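Local coordinates for protein sortase B (Clostridium perfringens, PDB 5YFK) that is a class B sortase, probably a cysteine transpeptidase that cleaves a sorting signal and anchors proteins to the cell wall, here with its predicted nucleophile changed, at residues G92-D97 with I108-H113; I152-Q157 with S186-K191. The protein carries 1 engineered substitution. All blocks are in the same frame, centred on the assembly; numbering follows the deposited sequence.

Contact 1: residues G92-D97 with I108-H113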
loop_
_atom_site.group_PDB
_atom_site.type_symbol
_atom_site.label_atom_id
_atom_site.label_comp_id
_atom_site.label_asym_id
_atom_site.label_seq_id
_atom_site.Cartn_x
_atom_site.Cartn_y
_atom_site.Cartn_z
ATOM N N GLY A 92 -9.924 -11.153 -0.187
ATOM C CA GLY A 92 -8.693 -11.213 0.608
ATOM C C GLY A 92 -8.471 -9.976 1.469
ATOM O O GLY A 92 -9.393 -9.443 2.095
ATOM N N SER A 93 -7.206 -9.644 1.654
ATOM C CA SER A 93 -6.817 -8.567 2.547
ATOM C C SER A 93 -5.787 -7.696 1.846
ATOM O O SER A 93 -5.215 -8.085 0.814
ATOM C CB SER A 93 -6.249 -9.118 3.861
ATOM O OG SER A 93 -7.170 -9.996 4.493
ATOM N N ILE A 94 -5.555 -6.511 2.398
ATOM C CA ILE A 94 -4.387 -5.726 1.959
ATOM C C ILE A 94 -3.179 -6.185 2.767
ATOM O O ILE A 94 -3.264 -6.312 4.002
ATOM C CB ILE A 94 -4.603 -4.239 2.198
ATOM C CG1 ILE A 94 -5.932 -3.785 1.591
ATOM C CG2 ILE A 94 -3.435 -3.435 1.625
ATOM C CD1 ILE A 94 -6.151 -4.130 0.134
ATOM N N PHE A 95 -2.115 -6.586 2.076
ATOM C CA PHE A 95 -0.963 -7.169 2.773
ATOM C C PHE A 95 0.377 -6.654 2.318
ATOM O O PHE A 95 0.600 -6.342 1.144
ATOM C CB PHE A 95 -1.000 -8.707 2.730
ATOM C CG PHE A 95 -0.923 -9.291 1.351
ATOM C CD1 PHE A 95 -2.063 -9.511 0.613
ATOM C CD2 PHE A 95 0.296 -9.651 0.803
ATOM C CE1 PHE A 95 -1.983 -9.989 -0.687
ATOM C CE2 PHE A 95 0.373 -10.207 -0.460
ATOM C CZ PHE A 95 -0.780 -10.461 -1.167
ATOM N N VAL A 96 1.269 -6.549 3.293
ATOM C CA VAL A 96 2.652 -6.170 3.055
ATOM C C VAL A 96 3.473 -7.412 2.704
ATOM O O VAL A 96 3.202 -8.535 3.168
ATOM C CB VAL A 96 3.272 -5.389 4.247
ATOM C CG1 VAL A 96 3.113 -6.152 5.548
ATOM C CG2 VAL A 96 4.733 -5.042 3.978
ATOM N N ASP A 97 4.411 -7.217 1.795
ATOM C CA ASP A 97 5.278 -8.292 1.336
ATOM C C ASP A 97 5.810 -9.104 2.501
ATOM O O ASP A 97 6.311 -8.538 3.479
ATOM C CB ASP A 97 6.458 -7.699 0.572
ATOM C CG ASP A 97 7.198 -8.733 -0.260
ATOM O OD1 ASP A 97 6.968 -8.801 -1.489
ATOM O OD2 ASP A 97 7.900 -9.564 0.333
ATOM N N ILE A 108 8.663 -0.261 1.389
ATOM C CA ILE A 108 7.571 -1.038 1.961
ATOM C C ILE A 108 6.633 -1.387 0.805
ATOM O O ILE A 108 6.107 -0.506 0.124
ATOM C CB ILE A 108 6.836 -0.225 3.025
ATOM C CG1 ILE A 108 7.827 0.215 4.116
ATOM C CG2 ILE A 108 5.665 -1.038 3.598
ATOM C CD1 ILE A 108 7.339 1.346 4.996
ATOM N N VAL A 109 6.410 -2.677 0.607
ATOM C CA VAL A 109 5.663 -3.108 -0.563
ATOM C C VAL A 109 4.365 -3.730 -0.151
ATOM O O VAL A 109 4.340 -4.670 0.652
ATOM C CB VAL A 109 6.475 -4.115 -1.402
ATOM C CG1 VAL A 109 5.637 -4.680 -2.538
ATOM C CG2 VAL A 109 7.724 -3.444 -1.935
ATOM N N VAL A 110 3.269 -3.190 -0.689
ATOM C CA VAL A 110 1.950 -3.572 -0.246
ATOM C C VAL A 110 1.111 -3.991 -1.458
ATOM O O VAL A 110 1.115 -3.299 -2.486
ATOM C CB VAL A 110 1.267 -2.404 0.516
ATOM C CG1 VAL A 110 -0.129 -2.764 0.974
ATOM C CG2 VAL A 110 2.125 -1.968 1.690
ATOM N N TYR A 111 0.342 -5.067 -1.276
ATOM C CA TYR A 111 -0.480 -5.678 -2.326
ATOM C C TYR A 111 -1.941 -5.650 -1.938
ATOM O O TYR A 111 -2.314 -5.764 -0.748
ATOM C CB TYR A 111 -0.087 -7.137 -2.551
ATOM C CG TYR A 111 1.350 -7.385 -2.882
ATOM C CD1 TYR A 111 2.301 -7.517 -1.881
ATOM C CD2 TYR A 111 1.769 -7.473 -4.204
ATOM C CE1 TYR A 111 3.623 -7.767 -2.197
ATOM C CE2 TYR A 111 3.113 -7.544 -4.522
ATOM C CZ TYR A 111 4.014 -7.760 -3.510
ATOM O OH TYR A 111 5.321 -7.962 -3.809
ATOM N N GLY A 112 -2.786 -5.622 -2.953
ATOM C CA GLY A 112 -4.204 -5.922 -2.781
ATOM C C GLY A 112 -4.881 -6.211 -4.097
ATOM O O GLY A 112 -4.383 -5.831 -5.147
ATOM N N HIS A 113 -6.013 -6.897 -4.023
ATOM C CA HIS A 113 -6.804 -7.267 -5.184
ATOM C C HIS A 113 -7.406 -6.034 -5.870
ATOM O O HIS A 113 -7.741 -5.039 -5.208
ATOM C CB HIS A 113 -7.952 -8.194 -4.770
ATOM C CG HIS A 113 -7.564 -9.637 -4.658
ATOM N ND1 HIS A 113 -7.044 -10.349 -5.717
ATOM C CD2 HIS A 113 -7.808 -10.546 -3.683
ATOM C CE1 HIS A 113 -6.961 -11.628 -5.388
ATOM N NE2 HIS A 113 -7.349 -11.759 -4.135
HETATM O O HOH W 1 -7.068 -7.768 -1.401
#
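Phe95 and Tyr111 face each other as a hydrogen-bonded pair of a short antiparallel hairpin, a pair that joins two backbone bonds with an aromatic contact. Phe95 N donates to Tyr111 O at 2.9 Å and Tyr111 N returns to Phe95 O at 2.7 Å; two pairs along, past the non-hydrogen-bonded Val96-Val110, Asp97 N donates to Val109 O at 2.8 Å. Beyond Gly112 direct pairing gives way to a water, which donates to Ser93 O and accepts from His113 N.

The aromatic contact is more CH-pi than stack. Tyr111 CB lies over one face of the Phe95 ring, 3.9 Å from its centroid, while the two rings, 25° apart in plane, are slid so far that they barely overlap. Tyr111 CG stands anti to its carbonyl carbon (chi1 -56°), which carries the phenol along the strand toward Asp97. There the hydroxyl donates to the anti lone pair of Asp97 OD1 at 3.0 Å, and Asp97 OD2 accepts from Glu99 N, so both carboxylate oxygens are engaged.

On the face that carries Val96 and Val110 the contact is aliphatic. Ile94 CG2 presses on Val110 CG1 at 3.4 Å, tighter than usual for two carbons, and Ile94 CD1 packs on Gly112 CA.

His113, the predicted proton donor/acceptor, follows the hairpin, its NE2 bonded to Leu80 O. Strand 67-72 flanks 94-96 and strand 203-210 flanks 107-111, so the hairpin lies between these two strands of the sortase sheet, with Phe57 of strand 55-61 packed on Val110.

Contact 2: residues I152-Q157 with S186-K191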
loop_
_atom_site.group_PDB
_atom_site.type_symbol
_atom_site.label_atom_id
_atom_site.label_comp_id
_atom_site.label_asym_id
_atom_site.label_seq_id
_atom_site.Cartn_x
_atom_site.Cartn_y
_atom_site.Cartn_z
ATOM N N ILE A 152 3.022 10.445 -3.570
ATOM C CA ILE A 152 3.082 9.619 -4.782
ATOM C C ILE A 152 3.864 10.355 -5.835
ATOM O O ILE A 152 3.560 11.526 -6.120
ATOM C CB ILE A 152 1.671 9.351 -5.333
ATOM C CG1 ILE A 152 0.925 8.435 -4.362
ATOM C CG2 ILE A 152 1.763 8.717 -6.718
ATOM C CD1 ILE A 152 -0.563 8.354 -4.608
ATOM N N PHE A 153 4.857 9.682 -6.398
ATOM C CA PHE A 153 5.713 10.277 -7.443
ATOM C C PHE A 153 5.727 9.439 -8.735
ATOM O O PHE A 153 6.270 9.859 -9.760
ATOM C CB PHE A 153 7.133 10.545 -6.908
ATOM C CG PHE A 153 7.926 9.315 -6.593
ATOM C CD1 PHE A 153 8.625 8.654 -7.585
ATOM C CD2 PHE A 153 7.820 8.712 -5.331
ATOM C CE1 PHE A 153 9.255 7.452 -7.327
ATOM C CE2 PHE A 153 8.548 7.578 -5.034
ATOM C CZ PHE A 153 9.322 6.977 -6.022
ATOM N N SER A 154 5.272 8.198 -8.640
ATOM C CA SER A 154 5.285 7.307 -9.820
ATOM C C SER A 154 3.993 6.528 -9.922
ATOM O O SER A 154 3.538 5.950 -8.945
ATOM C CB SER A 154 6.455 6.336 -9.767
ATOM O OG SER A 154 6.457 5.502 -10.926
ATOM N N VAL A 155 3.465 6.396 -11.135
ATOM C CA VAL A 155 2.387 5.466 -11.410
ATOM C C VAL A 155 2.659 4.799 -12.763
ATOM O O VAL A 155 3.151 5.436 -13.688
ATOM C CB VAL A 155 0.987 6.146 -11.476
ATOM C CG1 VAL A 155 0.958 7.253 -12.538
ATOM C CG2 VAL A 155 -0.086 5.123 -11.783
ATOM N N TYR A 156 2.536 3.483 -12.798
ATOM C CA TYR A 156 2.751 2.727 -14.032
ATOM C C TYR A 156 2.047 1.381 -14.056
ATOM O O TYR A 156 1.617 0.863 -13.019
ATOM C CB TYR A 156 4.261 2.579 -14.337
ATOM C CG TYR A 156 5.068 1.804 -13.318
ATOM C CD1 TYR A 156 5.631 2.445 -12.206
ATOM C CD2 TYR A 156 5.254 0.429 -13.446
ATOM C CE1 TYR A 156 6.357 1.746 -11.268
ATOM C CE2 TYR A 156 6.063 -0.268 -12.565
ATOM C CZ TYR A 156 6.551 0.374 -11.444
ATOM O OH TYR A 156 7.287 -0.323 -10.519
ATOM N N GLN A 157 2.002 0.754 -15.231
ATOM C CA GLN A 157 1.558 -0.623 -15.266
ATOM C C GLN A 157 2.445 -1.422 -16.188
ATOM O O GLN A 157 3.076 -0.882 -17.112
ATOM C CB GLN A 157 0.074 -0.756 -15.644
ATOM C CG GLN A 157 -0.357 -0.033 -16.897
ATOM C CD GLN A 157 -1.854 -0.190 -17.196
ATOM O OE1 GLN A 157 -2.660 -0.523 -16.322
ATOM N NE2 GLN A 157 -2.190 -0.093 -18.455
ATOM N N SER A 186 11.468 6.963 -13.446
ATOM C CA SER A 186 11.521 7.005 -14.905
ATOM C C SER A 186 10.375 6.283 -15.552
ATOM O O SER A 186 9.922 6.658 -16.623
ATOM C CB SER A 186 12.831 6.385 -15.407
ATOM O OG SER A 186 13.900 7.225 -15.049
ATOM N N LYS A 187 9.887 5.250 -14.885
ATOM C CA LYS A 187 8.743 4.476 -15.357
ATOM C C LYS A 187 7.400 5.241 -15.310
ATOM O O LYS A 187 6.405 4.771 -15.859
ATOM C CB LYS A 187 8.606 3.217 -14.488
ATOM C CG LYS A 187 9.544 2.092 -14.833
ATOM C CD LYS A 187 9.107 0.849 -14.093
ATOM C CE LYS A 187 10.165 -0.229 -14.069
ATOM N NZ LYS A 187 10.057 -1.074 -15.277
ATOM N N SER A 188 7.306 6.273 -14.469
ATOM C CA SER A 188 6.027 6.917 -14.216
ATOM C C SER A 188 5.445 7.503 -15.495
ATOM O O SER A 188 6.171 8.105 -16.299
ATOM C CB SER A 188 6.129 8.018 -13.166
ATOM O OG SER A 188 4.833 8.479 -12.807
ATOM N N LEU A 189 4.145 7.313 -15.656
ATOM C CA LEU A 189 3.345 8.025 -16.664
ATOM C C LEU A 189 3.445 9.528 -16.489
ATOM O O LEU A 189 3.450 10.268 -17.485
ATOM C CB LEU A 189 1.887 7.598 -16.527
ATOM C CG LEU A 189 1.635 6.131 -16.847
ATOM C CD1 LEU A 189 0.272 5.716 -16.329
ATOM C CD2 LEU A 189 1.730 5.856 -18.340
ATOM N N PHE A 190 3.596 9.968 -15.233
ATOM C CA PHE A 190 3.468 11.379 -14.847
ATOM C C PHE A 190 4.605 11.783 -13.905
ATOM O O PHE A 190 4.943 11.051 -12.968
ATOM C CB PHE A 190 2.113 11.670 -14.166
ATOM C CG PHE A 190 0.919 11.144 -14.909
ATOM C CD1 PHE A 190 0.670 11.514 -16.208
ATOM C CD2 PHE A 190 0.038 10.254 -14.298
ATOM C CE1 PHE A 190 -0.396 10.985 -16.913
ATOM C CE2 PHE A 190 -0.986 9.677 -15.011
ATOM C CZ PHE A 190 -1.232 10.075 -16.316
ATOM N N LYS A 191 5.129 12.990 -14.110
ATOM C CA LYS A 191 6.217 13.526 -13.289
ATOM C C LYS A 191 5.663 14.405 -12.162
ATOM O O LYS A 191 4.758 15.200 -12.382
ATOM C CB LYS A 191 7.176 14.314 -14.180
ATOM C CG LYS A 191 8.154 15.213 -13.442
ATOM C CD LYS A 191 9.460 14.497 -13.153
ATOM C CE LYS A 191 10.229 15.219 -12.057
ATOM N NZ LYS A 191 11.449 14.463 -11.672
#
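Ser188 and Val155 make the tight centre of this contact, where a loop without regular structure borrows bonds from a strand. Val155 N donates to Ser188 OG at 3.0 Å, and Leu189 N donates to Val155 O at 2.9 Å, nearly straight on to the carbonyl. Both backbone polar groups of Val155 are thus taken up by the loop. A chi1 of -171° sets the Ser188 hydroxyl beside its own carbonyl carbon, within bonding distance of Val155 N; the hydroxyl accepts from Val155 and donates to Phe190 O at 2.6 Å, so a single side chain ties the loop to the strand and to itself.

Around these bonds the packing is close. Val155 CG1 comes up obliquely to Phe190 CD2 at 3.6 Å, and Ser188 CB sits 3.4 Å from Ser154 OG, whose polar partner is Gln184 O. Phe133 of helix 130-135 meets both Val155 and Phe190, extending this apolar patch. At the rim Lys187 still packs closely, laying its aliphatic chain across the Tyr156 ring, CD 3.7 Å from the centroid and 15° off the normal, in a CH-pi contact. Its chain bends at the last torsion, and NZ forms salt bridges with Glu158 and Glu166, while Tyr156 OH bonds Gln184 OE1.

The loose, solvent side belongs to Leu189, which is exposed, with its CB beside Val155 CG1 at 4.1 Å and its CG near Val155 O.

Strand 146-159 carries a classic beta bulge here, Phe153 and Ser154 both facing Val221 of strand 216-225. The loop after helix 174-186 is thus joined to a bulged strand of the sortase sheet by the bonds of Val155.

The two contacts reach the same sheet from different depths: contact 1 is a buried hairpin about 6 Å from the chain centre to its own centre, whereas contact 2 is partly buried, about 15 Å out, where a loop meets a strand. Their centres are about 19 Å apart and they do not touch. Repeated backbone bonds between paired strands dominate the first; in the second, a serine hydroxyl supplies one of the two bonds that cross. Each has a CH-pi contact with an aromatic ring, but its carbon belongs to a tyrosine in contact 1 and to a salt-bridged lysine in contact 2. The side chains of Tyr111 and Tyr156 each lie about 7 Å from that of Arg217, the predicted transition-state stabilizer.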